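Local coordinates for protein Abbfa_003403 (Acinetobacter baumannii, PDB 4ZXH) that is a four-domain nonribosomal peptide synthetase module that probably activates an amino acid, carries it on phosphopantetheine, condenses it and releases the product through a thioesterase, at residues R8-E12 with I86-V90; R235-S241 with Y411-L415; D1178-S1184 with I1200-R1206; K1266-E1270 with G1295-S1299. One frame throughout, in Å; residues are numbered along the deposited sequence.

How the interactions relate
The four contacts follow one another along the chain and fall into two domains at its ends. Interactions 1 and 2 belong to the N-terminal condensation domain but lie apart, their centres about 49 Å from each other: interaction 1 extends the pairing of strands 13-18 and 81-87, whereas interaction 2 sits at one end of the sheet holding strands 229-235, 414-422 and 403-411. Interactions 3 and 4 share the C-terminal thioesterase domain, centres about 25 Å apart, one among its helices and the other at the ends of neighbouring strands of its mostly parallel sheet. Centres of interactions 2 and 3 are about 88 Å apart, reflecting how far the condensation and thioesterase domains stand apart in this conformation.

Interaction 1. Residues R8-E12 with I86-V90; sequences RLEPE and IWDRV
E12 N donates to D88 OD1 at 3.0 Å (N-H...O 152°), reaching the oxygen from above the carboxylate plane, 50° out of it. In return D88 N donates to E12 O, also at 3.0 Å. The D88 side chain can serve the amide because its CG is tucked between backbone N and carbonyl carbon (chi1 65°), which brings OD1 within reach of E12 N. The backbone bond continues, one step past the strand ends, the antiparallel pairing of strand 81-87 with strand 13-18, where I86 bonds to L14 and S15, while a side chain takes the E12 amide; the two strands form part of a three-stranded sheet of the condensation domain. Beside the polar pair, P11 CB packs obliquely on W87 CE3 at 3.9 Å and also lies 4.0 Å from R89 CG. The indole is fixed at its other end, W87 NE1 bonding to S74 OG. Further out, L9 and R89 cross at about a right angle: L9 CD1 lies over one guanidinium face near its rim, while D88 CG approaches the opposite face. E10 O comes to the edge of the same group, near its plane, 3.8 Å from R89 NH1. D88 OD2 lies 3.0 Å from R89 NH1 in a salt bridge that is a charge pairing without a hydrogen bond, because the oxygen sits far off the guanidinium plane.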
loop_
_atom_site.group_PDB
_atom_site.type_symbol
_atom_site.label_atom_id
_atom_site.label_comp_id
_atom_site.label_asym_id
_atom_site.label_seq_id
_atom_site.Cartn_x
_atom_site.Cartn_y
_atom_site.Cartn_z
ATOM N N ARG A 8 -41.669 -11.120 -20.828
ATOM C CA ARG A 8 -40.449 -11.902 -20.726
ATOM C C ARG A 8 -40.740 -13.346 -21.116
ATOM O O ARG A 8 -41.370 -14.093 -20.356
ATOM C CB ARG A 8 -39.897 -11.830 -19.297
ATOM C CG ARG A 8 -38.419 -12.163 -19.122
ATOM C CD ARG A 8 -37.907 -11.494 -17.850
ATOM N NE ARG A 8 -39.018 -11.101 -16.977
ATOM C CZ ARG A 8 -39.013 -10.047 -16.161
ATOM N NH1 ARG A 8 -37.954 -9.249 -16.089
ATOM N NH2 ARG A 8 -40.078 -9.782 -15.420
ATOM N N LEU A 9 -40.313 -13.738 -22.310
ATOM C CA LEU A 9 -40.301 -15.159 -22.641
ATOM C C LEU A 9 -38.827 -15.577 -22.695
ATOM O O LEU A 9 -37.963 -14.755 -23.015
ATOM C CB LEU A 9 -41.059 -15.441 -23.944
ATOM C CG LEU A 9 -40.717 -14.708 -25.242
ATOM C CD1 LEU A 9 -39.656 -15.487 -25.956
ATOM C CD2 LEU A 9 -41.930 -14.514 -26.133
ATOM N N GLU A 10 -38.544 -16.843 -22.384
ATOM C CA GLU A 10 -37.224 -17.223 -21.869
ATOM C C GLU A 10 -36.179 -17.579 -22.947
ATOM O O GLU A 10 -36.421 -18.417 -23.810
ATOM C CB GLU A 10 -37.375 -18.373 -20.860
ATOM C CG GLU A 10 -36.495 -18.189 -19.615
ATOM C CD GLU A 10 -37.093 -17.236 -18.575
ATOM O OE1 GLU A 10 -38.194 -16.682 -18.808
ATOM O OE2 GLU A 10 -36.445 -17.030 -17.524
ATOM N N PRO A 11 -35.009 -16.911 -22.891
ATOM C CA PRO A 11 -33.980 -16.883 -23.941
ATOM C C PRO A 11 -33.120 -18.137 -24.069
ATOM O O PRO A 11 -32.930 -18.857 -23.090
ATOM C CB PRO A 11 -33.110 -15.695 -23.525
ATOM C CG PRO A 11 -33.298 -15.596 -22.054
ATOM C CD PRO A 11 -34.685 -15.999 -21.777
ATOM N N GLU A 12 -32.623 -18.378 -25.282
ATOM C CA GLU A 12 -31.654 -19.428 -25.565
ATOM C C GLU A 12 -30.369 -18.803 -26.127
ATOM O O GLU A 12 -30.384 -17.698 -26.655
ATOM C CB GLU A 12 -32.224 -20.452 -26.557
ATOM C CG GLU A 12 -33.430 -21.290 -26.071
ATOM C CD GLU A 12 -33.144 -22.155 -24.832
ATOM O OE1 GLU A 12 -32.037 -22.734 -24.732
ATOM O OE2 GLU A 12 -34.038 -22.272 -23.962
ATOM N N ILE A 86 -24.002 -14.633 -27.683
ATOM C CA ILE A 86 -25.112 -13.909 -28.298
ATOM C C ILE A 86 -26.432 -14.621 -28.004
ATOM O O ILE A 86 -26.698 -15.692 -28.534
ATOM C CB ILE A 86 -24.944 -13.764 -29.822
ATOM C CG1 ILE A 86 -23.754 -12.859 -30.163
ATOM C CG2 ILE A 86 -26.197 -13.160 -30.416
ATOM C CD1 ILE A 86 -23.325 -12.936 -31.612
ATOM N N TRP A 87 -27.245 -14.029 -27.135
ATOM C CA TRP A 87 -28.565 -14.561 -26.816
ATOM C C TRP A 87 -29.562 -14.228 -27.919
ATOM O O TRP A 87 -29.482 -13.161 -28.511
ATOM C CB TRP A 87 -29.056 -13.991 -25.488
ATOM C CG TRP A 87 -28.218 -14.393 -24.336
ATOM C CD1 TRP A 87 -27.109 -13.756 -23.867
ATOM C CD2 TRP A 87 -28.410 -15.536 -23.501
ATOM N NE1 TRP A 87 -26.598 -14.435 -22.782
ATOM C CE2 TRP A 87 -27.380 -15.533 -22.543
ATOM C CE3 TRP A 87 -29.358 -16.562 -23.467
ATOM C CZ2 TRP A 87 -27.272 -16.511 -21.561
ATOM C CZ3 TRP A 87 -29.243 -17.537 -22.495
ATOM C CH2 TRP A 87 -28.208 -17.505 -21.555
ATOM N N ASP A 88 -30.505 -15.120 -28.195
ATOM C CA ASP A 88 -31.502 -14.843 -29.228
ATOM C C ASP A 88 -32.365 -13.644 -28.841
ATOM O O ASP A 88 -32.902 -12.943 -29.702
ATOM C CB ASP A 88 -32.388 -16.068 -29.484
ATOM C CG ASP A 88 -33.246 -16.441 -28.284
ATOM O OD1 ASP A 88 -32.906 -16.052 -27.141
ATOM O OD2 ASP A 88 -34.262 -17.144 -28.485
ATOM N N ARG A 89 -32.495 -13.412 -27.537
ATOM C CA ARG A 89 -33.275 -12.286 -27.040
ATOM C C ARG A 89 -32.943 -11.965 -25.590
ATOM O O ARG A 89 -32.564 -12.835 -24.822
ATOM C CB ARG A 89 -34.766 -12.567 -27.183
ATOM C CG ARG A 89 -35.258 -13.616 -26.235
ATOM C CD ARG A 89 -36.727 -13.881 -26.447
ATOM N NE ARG A 89 -37.047 -14.413 -27.777
ATOM C CZ ARG A 89 -37.126 -15.713 -28.075
ATOM N NH1 ARG A 89 -36.876 -16.632 -27.141
ATOM N NH2 ARG A 89 -37.439 -16.100 -29.315
ATOM N N VAL A 90 -33.081 -10.697 -25.233
ATOM C CA VAL A 90 -32.794 -10.221 -23.889
ATOM C C VAL A 90 -33.966 -9.371 -23.393
ATOM O O VAL A 90 -34.526 -8.579 -24.155
ATOM C CB VAL A 90 -31.508 -9.385 -23.859
ATOM C CG1 VAL A 90 -31.245 -8.884 -22.463
ATOM C CG2 VAL A 90 -30.343 -10.209 -24.320
#

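Interaction 2. Residues R235-S241 with Y411-L415; sequences RVSESVS and YQGEL
R235 NH1 meets the edge of the ring of Y411, the first residue of a type I' hairpin turn, near the ring plane and 4.1 Å from Y411 CD2; the two side chains run side by side in the same direction with guanidinium and ring planes 71° apart. One face of the ring is taken by Q412 CG, 3.8 Å above its centre. The guanidinium in turn has E414 OE1 near its plane at the edge, but R235 NH1 and E414 OE1 stay 4.4 Å apart, an attraction of opposite charges beyond salt-bridge range. The turn, Y411 to E414, joins strands 403-411 and 414-422, with backbone bonds in both directions between its end residues. Strand 229-235, an outermost strand of the sheet, runs antiparallel to 414-422 in the condensation domain, and V236 and S237 link its end to helix 238-249. Here V236 N donates to L415 O at 2.9 Å, while V236 CB and L415 CB lie 4.0 Å apart, their side chains pointing the same way. S237 caps the helix, its OG accepting from V240 N. The Y411 side chain packs on L374 and I376, which bind potassium, and is itself about 8 Å from the ion. One turn into the helix, S241 points toward the hairpin: its OG stands anti to the carbonyl carbon (chi1 -83°), beside the backbone N, and accepts from L415 N at 2.9 Å along a fairly straight N-H (166°). The same serine sets its CB 3.4 Å from G413 O.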
loop_
_atom_site.group_PDB
_atom_site.type_symbol
_atom_site.label_atom_id
_atom_site.label_comp_id
_atom_site.label_asym_id
_atom_site.label_seq_id
_atom_site.Cartn_x
_atom_site.Cartn_y
_atom_site.Cartn_z
ATOM N N ARG A 235 -12.445 25.369 -18.661
ATOM C CA ARG A 235 -12.300 25.855 -20.040
ATOM C C ARG A 235 -11.033 26.673 -20.231
ATOM O O ARG A 235 -10.663 27.484 -19.379
ATOM C CB ARG A 235 -13.506 26.692 -20.458
ATOM C CG ARG A 235 -14.812 25.964 -20.340
ATOM C CD ARG A 235 -15.977 26.837 -20.659
ATOM N NE ARG A 235 -17.136 26.398 -19.901
ATOM C CZ ARG A 235 -18.379 26.796 -20.136
ATOM N NH1 ARG A 235 -18.636 27.636 -21.137
ATOM N NH2 ARG A 235 -19.363 26.326 -19.378
ATOM N N VAL A 236 -10.375 26.454 -21.361
ATOM C CA VAL A 236 -9.210 27.244 -21.726
ATOM C C VAL A 236 -9.627 28.552 -22.424
ATOM O O VAL A 236 -10.437 28.536 -23.352
ATOM C CB VAL A 236 -8.277 26.442 -22.635
ATOM C CG1 VAL A 236 -7.063 27.267 -22.988
ATOM C CG2 VAL A 236 -7.869 25.149 -21.951
ATOM N N SER A 237 -9.081 29.681 -21.974
ATOM C CA SER A 237 -9.445 30.986 -22.530
ATOM C C SER A 237 -9.263 31.007 -24.044
ATOM O O SER A 237 -8.415 30.291 -24.587
ATOM C CB SER A 237 -8.616 32.106 -21.897
ATOM O OG SER A 237 -7.362 32.238 -22.547
ATOM N N GLU A 238 -10.067 31.822 -24.721
ATOM C CA GLU A 238 -10.067 31.826 -26.171
ATOM C C GLU A 238 -8.699 32.258 -26.685
ATOM O O GLU A 238 -8.208 31.712 -27.674
ATOM C CB GLU A 238 -11.169 32.737 -26.711
ATOM C CG GLU A 238 -11.130 32.919 -28.224
ATOM C CD GLU A 238 -12.207 33.861 -28.736
ATOM O OE1 GLU A 238 -12.079 35.085 -28.511
ATOM O OE2 GLU A 238 -13.180 33.377 -29.363
ATOM N N SER A 239 -8.097 33.232 -25.999
ATOM C CA SER A 239 -6.718 33.658 -26.244
ATOM C C SER A 239 -5.784 32.461 -26.355
ATOM O O SER A 239 -5.249 32.163 -27.422
ATOM C CB SER A 239 -6.231 34.566 -25.110
ATOM O OG SER A 239 -7.276 35.408 -24.660
ATOM N N VAL A 240 -5.613 31.771 -25.234
ATOM C CA VAL A 240 -4.701 30.644 -25.150
ATOM C C VAL A 240 -5.116 29.500 -26.087
ATOM O O VAL A 240 -4.263 28.872 -26.715
ATOM C CB VAL A 240 -4.607 30.126 -23.691
ATOM C CG1 VAL A 240 -3.649 28.939 -23.591
ATOM C CG2 VAL A 240 -4.193 31.261 -22.744
ATOM N N SER A 241 -6.417 29.234 -26.183
ATOM C CA SER A 241 -6.919 28.187 -27.080
ATOM C C SER A 241 -6.445 28.400 -28.521
ATOM O O SER A 241 -6.025 27.459 -29.199
ATOM C CB SER A 241 -8.447 28.131 -27.043
ATOM O OG SER A 241 -8.926 27.369 -25.950
ATOM N N TYR A 411 -16.032 25.134 -27.388
ATOM C CA TYR A 411 -17.290 25.878 -27.310
ATOM C C TYR A 411 -17.049 27.380 -27.200
ATOM O O TYR A 411 -16.407 27.856 -26.252
ATOM C CB TYR A 411 -18.147 25.394 -26.131
ATOM C CG TYR A 411 -19.505 26.067 -26.034
ATOM C CD1 TYR A 411 -20.483 25.860 -27.002
ATOM C CD2 TYR A 411 -19.815 26.895 -24.968
ATOM C CE1 TYR A 411 -21.733 26.480 -26.914
ATOM C CE2 TYR A 411 -21.052 27.516 -24.867
ATOM C CZ TYR A 411 -22.010 27.311 -25.838
ATOM O OH TYR A 411 -23.241 27.943 -25.726
ATOM N N GLN A 412 -17.574 28.109 -28.188
ATOM C CA GLN A 412 -17.452 29.558 -28.255
ATOM C C GLN A 412 -15.986 30.027 -28.197
ATOM O O GLN A 412 -15.668 31.096 -27.643
ATOM C CB GLN A 412 -18.284 30.204 -27.148
ATOM C CG GLN A 412 -19.789 30.153 -27.437
ATOM C CD GLN A 412 -20.637 30.963 -26.453
ATOM O OE1 GLN A 412 -20.187 31.331 -25.357
ATOM N NE2 GLN A 412 -21.876 31.243 -26.847
ATOM N N GLY A 413 -15.107 29.232 -28.806
ATOM C CA GLY A 413 -13.708 29.592 -28.935
ATOM C C GLY A 413 -12.797 28.874 -27.958
ATOM O O GLY A 413 -11.610 28.699 -28.233
ATOM N N GLU A 414 -13.374 28.441 -26.835
ATOM C CA GLU A 414 -12.638 27.890 -25.702
ATOM C C GLU A 414 -12.573 26.366 -25.725
ATOM O O GLU A 414 -13.597 25.692 -25.871
ATOM C CB GLU A 414 -13.286 28.346 -24.386
ATOM C CG GLU A 414 -13.314 29.855 -24.177
ATOM C CD GLU A 414 -14.005 30.308 -22.881
ATOM O OE1 GLU A 414 -14.787 29.531 -22.272
ATOM O OE2 GLU A 414 -13.781 31.480 -22.493
ATOM N N LEU A 415 -11.371 25.820 -25.567
ATOM C CA LEU A 415 -11.213 24.376 -25.423
ATOM C C LEU A 415 -11.907 23.916 -24.143
ATOM O O LEU A 415 -11.823 24.581 -23.100
ATOM C CB LEU A 415 -9.733 23.992 -25.400
ATOM C CG LEU A 415 -8.950 24.025 -26.713
ATOM C CD1 LEU A 415 -7.474 23.923 -26.465
ATOM C CD2 LEU A 415 -9.388 22.898 -27.617
#

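Interaction 3. Residues D1178-S1184 with I1200-R1206; sequences DDAMLLS and IPAQYLR
D1178 and R1206 meet with their side chains crossing at about a right angle and their carboxylate and guanidinium planes only 35° apart. R1206 grips the acid side-on with two nitrogens. R1206 NE donates 2.7 Å to D1178 OD2, which offers its syn lone pair and lies in the guanidinium plane; R1206 NH2 donates 3.0 Å to D1178 OD1, with a weak further bond to D1178 OD2. The extended arginine chain, CG to NE, carries the group from the last residue of 1202-1206 to the N-terminal end of helix 1179-1191, and R1206 CG rests on A1180 CB at 3.6 Å. D1178 OD1 has a second job as N-cap of that helix: it accepts from M1181 N, which comes from the face of the carboxylate plane opposite to R1206 NH2. The arginine and the helix N-terminal amide would be expected to favour the charged carboxylate. The axes of the short segments 1179-1184 and 1202-1206 approach to 8.3 Å, at 127° between their directions, with A1180 and A1202 between them. A1180 packs against L1205, CB to CB 4.0 Å, while L1205 CD1 lies against L1183 CB. M1181, bent at its second and third torsions, swings its SD and CE over A1202, M1181 CE lying 3.7 Å from A1202 CB. At the far end S1184 OG donates to I1200 O at 2.7 Å, tilted from the carbonyl plane. The pair belongs to the helices inserted between strands 1157-1163 and 1262-1267, probably the lid region of the thioesterase's alpha/beta-hydrolase fold; L1183 also touches helices 1210-1223 and 1233-1251, and I1200 rests on 1210-1223.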
loop_
_atom_site.group_PDB
_atom_site.type_symbol
_atom_site.label_atom_id
_atom_site.label_comp_id
_atom_site.label_asym_id
_atom_site.label_seq_id
_atom_site.Cartn_x
_atom_site.Cartn_y
_atom_site.Cartn_z
ATOM N N ASP A 1178 1.265 -50.525 21.244
ATOM C CA ASP A 1178 0.365 -49.786 22.115
ATOM C C ASP A 1178 0.174 -48.377 21.522
ATOM O O ASP A 1178 0.817 -48.013 20.539
ATOM C CB ASP A 1178 0.904 -49.736 23.553
ATOM C CG ASP A 1178 2.166 -48.872 23.703
ATOM O OD1 ASP A 1178 2.832 -48.579 22.690
ATOM O OD2 ASP A 1178 2.502 -48.499 24.857
ATOM N N ASP A 1179 -0.707 -47.590 22.119
ATOM C CA ASP A 1179 -1.129 -46.340 21.508
ATOM C C ASP A 1179 0.013 -45.338 21.423
ATOM O O ASP A 1179 0.129 -44.627 20.438
ATOM C CB ASP A 1179 -2.314 -45.753 22.276
ATOM C CG ASP A 1179 -3.525 -46.686 22.285
ATOM O OD1 ASP A 1179 -3.639 -47.547 21.373
ATOM O OD2 ASP A 1179 -4.362 -46.556 23.207
ATOM N N ALA A 1180 0.875 -45.306 22.434
ATOM C CA ALA A 1180 2.045 -44.430 22.397
ATOM C C ALA A 1180 2.962 -44.778 21.235
ATOM O O ALA A 1180 3.390 -43.895 20.486
ATOM C CB ALA A 1180 2.810 -44.504 23.700
ATOM N N MET A 1181 3.272 -46.060 21.080
ATOM C CA MET A 1181 4.101 -46.487 19.957
ATOM C C MET A 1181 3.467 -46.097 18.617
ATOM O O MET A 1181 4.177 -45.768 17.669
ATOM C CB MET A 1181 4.348 -47.997 19.997
ATOM C CG MET A 1181 5.438 -48.476 19.039
ATOM S SD MET A 1181 7.019 -47.569 19.122
ATOM C CE MET A 1181 7.802 -48.513 20.444
ATOM N N LEU A 1182 2.136 -46.127 18.537
ATOM C CA LEU A 1182 1.476 -45.857 17.265
ATOM C C LEU A 1182 1.673 -44.385 16.928
ATOM O O LEU A 1182 1.967 -44.034 15.783
ATOM C CB LEU A 1182 -0.006 -46.241 17.315
ATOM C CG LEU A 1182 -0.264 -47.758 17.193
ATOM C CD1 LEU A 1182 -1.741 -48.145 17.313
ATOM C CD2 LEU A 1182 0.305 -48.258 15.873
ATOM N N LEU A 1183 1.558 -43.534 17.945
ATOM C CA LEU A 1183 1.854 -42.114 17.795
ATOM C C LEU A 1183 3.307 -41.882 17.439
ATOM O O LEU A 1183 3.620 -41.033 16.600
ATOM C CB LEU A 1183 1.529 -41.349 19.069
ATOM C CG LEU A 1183 0.214 -40.589 19.064
ATOM C CD1 LEU A 1183 0.181 -39.731 20.309
ATOM C CD2 LEU A 1183 0.119 -39.742 17.796
ATOM N N SER A 1184 4.207 -42.621 18.078
ATOM C CA SER A 1184 5.607 -42.435 17.749
ATOM C C SER A 1184 5.864 -42.784 16.274
ATOM O O SER A 1184 6.516 -42.019 15.546
ATOM C CB SER A 1184 6.497 -43.263 18.648
ATOM O OG SER A 1184 7.821 -43.170 18.161
ATOM N N ILE A 1200 9.786 -38.797 18.288
ATOM C CA ILE A 1200 9.115 -38.718 19.572
ATOM C C ILE A 1200 9.104 -40.138 20.136
ATOM O O ILE A 1200 8.340 -40.991 19.685
ATOM C CB ILE A 1200 7.677 -38.189 19.459
ATOM C CG1 ILE A 1200 7.578 -36.996 18.507
ATOM C CG2 ILE A 1200 7.151 -37.818 20.812
ATOM C CD1 ILE A 1200 8.251 -35.788 18.999
ATOM N N PRO A 1201 9.980 -40.410 21.103
ATOM C CA PRO A 1201 10.056 -41.772 21.645
ATOM C C PRO A 1201 8.762 -42.212 22.321
ATOM O O PRO A 1201 8.163 -41.421 23.048
ATOM C CB PRO A 1201 11.192 -41.678 22.668
ATOM C CG PRO A 1201 12.001 -40.478 22.240
ATOM C CD PRO A 1201 11.000 -39.516 21.680
ATOM N N ALA A 1202 8.344 -43.454 22.081
ATOM C CA ALA A 1202 7.159 -44.014 22.732
ATOM C C ALA A 1202 7.241 -43.834 24.222
ATOM O O ALA A 1202 6.237 -43.550 24.861
ATOM C CB ALA A 1202 7.003 -45.488 22.409
ATOM N N GLN A 1203 8.441 -43.999 24.776
ATOM C CA GLN A 1203 8.621 -43.878 26.220
ATOM C C GLN A 1203 8.291 -42.473 26.738
ATOM O O GLN A 1203 7.761 -42.329 27.841
ATOM C CB GLN A 1203 10.043 -44.234 26.631
ATOM C CG GLN A 1203 10.180 -44.354 28.147
ATOM C CD GLN A 1203 11.614 -44.232 28.629
ATOM O OE1 GLN A 1203 12.552 -44.168 27.830
ATOM N NE2 GLN A 1203 11.791 -44.188 29.943
ATOM N N TYR A 1204 8.604 -41.442 25.952
ATOM C CA TYR A 1204 8.303 -40.074 26.359
ATOM C C TYR A 1204 6.797 -39.858 26.392
ATOM O O TYR A 1204 6.261 -39.285 27.335
ATOM C CB TYR A 1204 8.966 -39.066 25.420
ATOM C CG TYR A 1204 8.704 -37.621 25.795
ATOM C CD1 TYR A 1204 9.425 -37.009 26.805
ATOM C CD2 TYR A 1204 7.744 -36.872 25.137
ATOM C CE1 TYR A 1204 9.192 -35.701 27.157
ATOM C CE2 TYR A 1204 7.506 -35.548 25.486
ATOM C CZ TYR A 1204 8.235 -34.970 26.498
ATOM O OH TYR A 1204 8.012 -33.659 26.862
ATOM N N LEU A 1205 6.119 -40.346 25.357
ATOM C CA LEU A 1205 4.669 -40.224 25.245
ATOM C C LEU A 1205 3.920 -40.923 26.390
ATOM O O LEU A 1205 2.919 -40.400 26.889
ATOM C CB LEU A 1205 4.204 -40.773 23.889
ATOM C CG LEU A 1205 4.722 -39.982 22.682
ATOM C CD1 LEU A 1205 4.357 -40.629 21.355
ATOM C CD2 LEU A 1205 4.217 -38.545 22.725
ATOM N N ARG A 1206 4.403 -42.094 26.810
ATOM C CA ARG A 1206 3.731 -42.867 27.863
ATOM C C ARG A 1206 3.630 -42.118 29.190
ATOM O O ARG A 1206 2.769 -42.428 30.011
ATOM C CB ARG A 1206 4.444 -44.202 28.089
ATOM C CG ARG A 1206 4.308 -45.148 26.921
ATOM C CD ARG A 1206 4.845 -46.543 27.196
ATOM N NE ARG A 1206 4.711 -47.374 26.001
ATOM C CZ ARG A 1206 5.727 -47.737 25.224
ATOM N NH1 ARG A 1206 6.965 -47.365 25.533
ATOM N NH2 ARG A 1206 5.508 -48.477 24.143
#

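Interaction 4. Residues K1266-E1270 with G1295-S1299; sequences KAKDE and GDHSS
E1270 reaches across to H1297 with its CB 4.0 Å from the amide H1297 N. CG stands anti to the backbone N (chi1 177°), and a bend at the next torsion curls the chain back, so that CD is 3.9 Å from that same amide. At the tip, E1270 OE1 accepts from H1297 N at 2.9 Å through its anti lone pair, with D1296 CB and H1297 CB also close by; the other oxygen, OE2, takes the backbone N of E1272. The carboxylate and the imidazole planes are 80° apart. Thus E1270 holds the backbone of the histidine, whose ring nitrogen ND1 bonds to D1164 while the ring touches C1137, a geometry consistent with a Cys-His-Asp triad on an alpha/beta-hydrolase nucleophile elbow. D1269, the preceding residue of the type I turn A1267-E1270, adds a two-way clasp on G1295: D1269 N donates 2.9 Å to G1295 O, and G1295 N returns a bond of 2.8 Å to D1269 OD2, met on the anti side and out of the carboxylate plane. A1267 CB packs against the carbonyl oxygens of G1295 and D1296. Within the other loop D1296 and S1299 bond reciprocally: S1299 N donates to D1296 OD1, an Asx motif, and D1296 N to S1299 OG. The loop bearing the histidine follows strand 1288-1293 and leads to helix 1303-1316, while K1266 and A1267 end strand 1262-1267; the two strands are parallel neighbours at one side of the thioesterase sheet, and K1266 and K1268 carry the backbone pairing to L1293.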
loop_
_atom_site.group_PDB
_atom_site.type_symbol
_atom_site.label_atom_id
_atom_site.label_comp_id
_atom_site.label_asym_id
_atom_site.label_seq_id
_atom_site.Cartn_x
_atom_site.Cartn_y
_atom_site.Cartn_z
ATOM N N LYS A 1266 12.365 -51.880 -6.296
ATOM C CA LYS A 1266 12.840 -52.068 -4.935
ATOM C C LYS A 1266 13.899 -51.043 -4.558
ATOM O O LYS A 1266 14.858 -50.800 -5.300
ATOM C CB LYS A 1266 13.392 -53.477 -4.749
ATOM C CG LYS A 1266 14.040 -53.690 -3.397
ATOM C CD LYS A 1266 14.295 -55.157 -3.129
ATOM C CE LYS A 1266 15.107 -55.334 -1.860
ATOM N NZ LYS A 1266 15.812 -56.660 -1.876
ATOM N N ALA A 1267 13.700 -50.423 -3.406
ATOM C CA ALA A 1267 14.699 -49.551 -2.818
ATOM C C ALA A 1267 15.865 -50.413 -2.329
ATOM O O ALA A 1267 15.727 -51.136 -1.344
ATOM C CB ALA A 1267 14.082 -48.752 -1.675
ATOM N N LYS A 1268 16.998 -50.358 -3.021
ATOM C CA LYS A 1268 18.073 -51.324 -2.784
ATOM C C LYS A 1268 18.907 -50.957 -1.566
ATOM O O LYS A 1268 19.642 -51.790 -1.044
ATOM C CB LYS A 1268 18.978 -51.471 -4.020
ATOM C CG LYS A 1268 20.083 -50.422 -4.165
ATOM C CD LYS A 1268 20.850 -50.606 -5.475
ATOM C CE LYS A 1268 21.742 -49.411 -5.782
ATOM N NZ LYS A 1268 22.188 -49.370 -7.221
ATOM N N ASP A 1269 18.774 -49.722 -1.099
ATOM C CA ASP A 1269 19.559 -49.267 0.045
ATOM C C ASP A 1269 18.771 -49.356 1.361
ATOM O O ASP A 1269 19.239 -48.891 2.404
ATOM C CB ASP A 1269 20.051 -47.836 -0.184
ATOM C CG ASP A 1269 20.953 -47.711 -1.423
ATOM O OD1 ASP A 1269 21.905 -48.516 -1.565
ATOM O OD2 ASP A 1269 20.700 -46.807 -2.264
ATOM N N GLU A 1270 17.588 -49.968 1.317
ATOM C CA GLU A 1270 16.784 -50.133 2.525
ATOM C C GLU A 1270 17.402 -51.182 3.465
ATOM O O GLU A 1270 17.620 -52.326 3.076
ATOM C CB GLU A 1270 15.340 -50.504 2.152
ATOM C CG GLU A 1270 14.396 -50.779 3.331
ATOM C CD GLU A 1270 14.437 -49.706 4.403
ATOM O OE1 GLU A 1270 14.170 -48.523 4.081
ATOM O OE2 GLU A 1270 14.741 -50.053 5.573
ATOM N N GLY A 1295 18.246 -45.762 -3.103
ATOM C CA GLY A 1295 17.347 -45.143 -2.140
ATOM C C GLY A 1295 16.846 -46.164 -1.139
ATOM O O GLY A 1295 17.036 -47.373 -1.341
ATOM N N ASP A 1296 16.227 -45.696 -0.052
ATOM C CA ASP A 1296 15.590 -46.610 0.906
ATOM C C ASP A 1296 14.087 -46.500 0.745
ATOM O O ASP A 1296 13.619 -45.906 -0.227
ATOM C CB ASP A 1296 16.015 -46.329 2.355
ATOM C CG ASP A 1296 15.738 -44.898 2.806
ATOM O OD1 ASP A 1296 14.671 -44.320 2.499
ATOM O OD2 ASP A 1296 16.603 -44.341 3.508
ATOM N N HIS A 1297 13.341 -47.046 1.704
ATOM C CA HIS A 1297 11.891 -47.131 1.606
ATOM C C HIS A 1297 11.224 -45.772 1.430
ATOM O O HIS A 1297 10.238 -45.650 0.705
ATOM C CB HIS A 1297 11.318 -47.820 2.842
ATOM C CG HIS A 1297 9.856 -48.102 2.738
ATOM N ND1 HIS A 1297 9.337 -49.005 1.830
ATOM C CD2 HIS A 1297 8.797 -47.581 3.398
ATOM C CE1 HIS A 1297 8.023 -49.048 1.956
ATOM N NE2 HIS A 1297 7.669 -48.193 2.902
ATOM N N SER A 1298 11.757 -44.749 2.087
ATOM C CA SER A 1298 11.268 -43.390 1.874
ATOM C C SER A 1298 11.966 -42.618 0.729
ATOM O O SER A 1298 11.301 -42.025 -0.117
ATOM C CB SER A 1298 11.385 -42.600 3.170
ATOM O OG SER A 1298 10.253 -42.866 3.968
ATOM N N SER A 1299 13.295 -42.636 0.705
ATOM C CA SER A 1299 14.070 -41.764 -0.164
ATOM C C SER A 1299 13.987 -42.142 -1.635
ATOM O O SER A 1299 14.379 -41.361 -2.497
ATOM C CB SER A 1299 15.538 -41.751 0.274
ATOM O OG SER A 1299 16.119 -43.047 0.199
#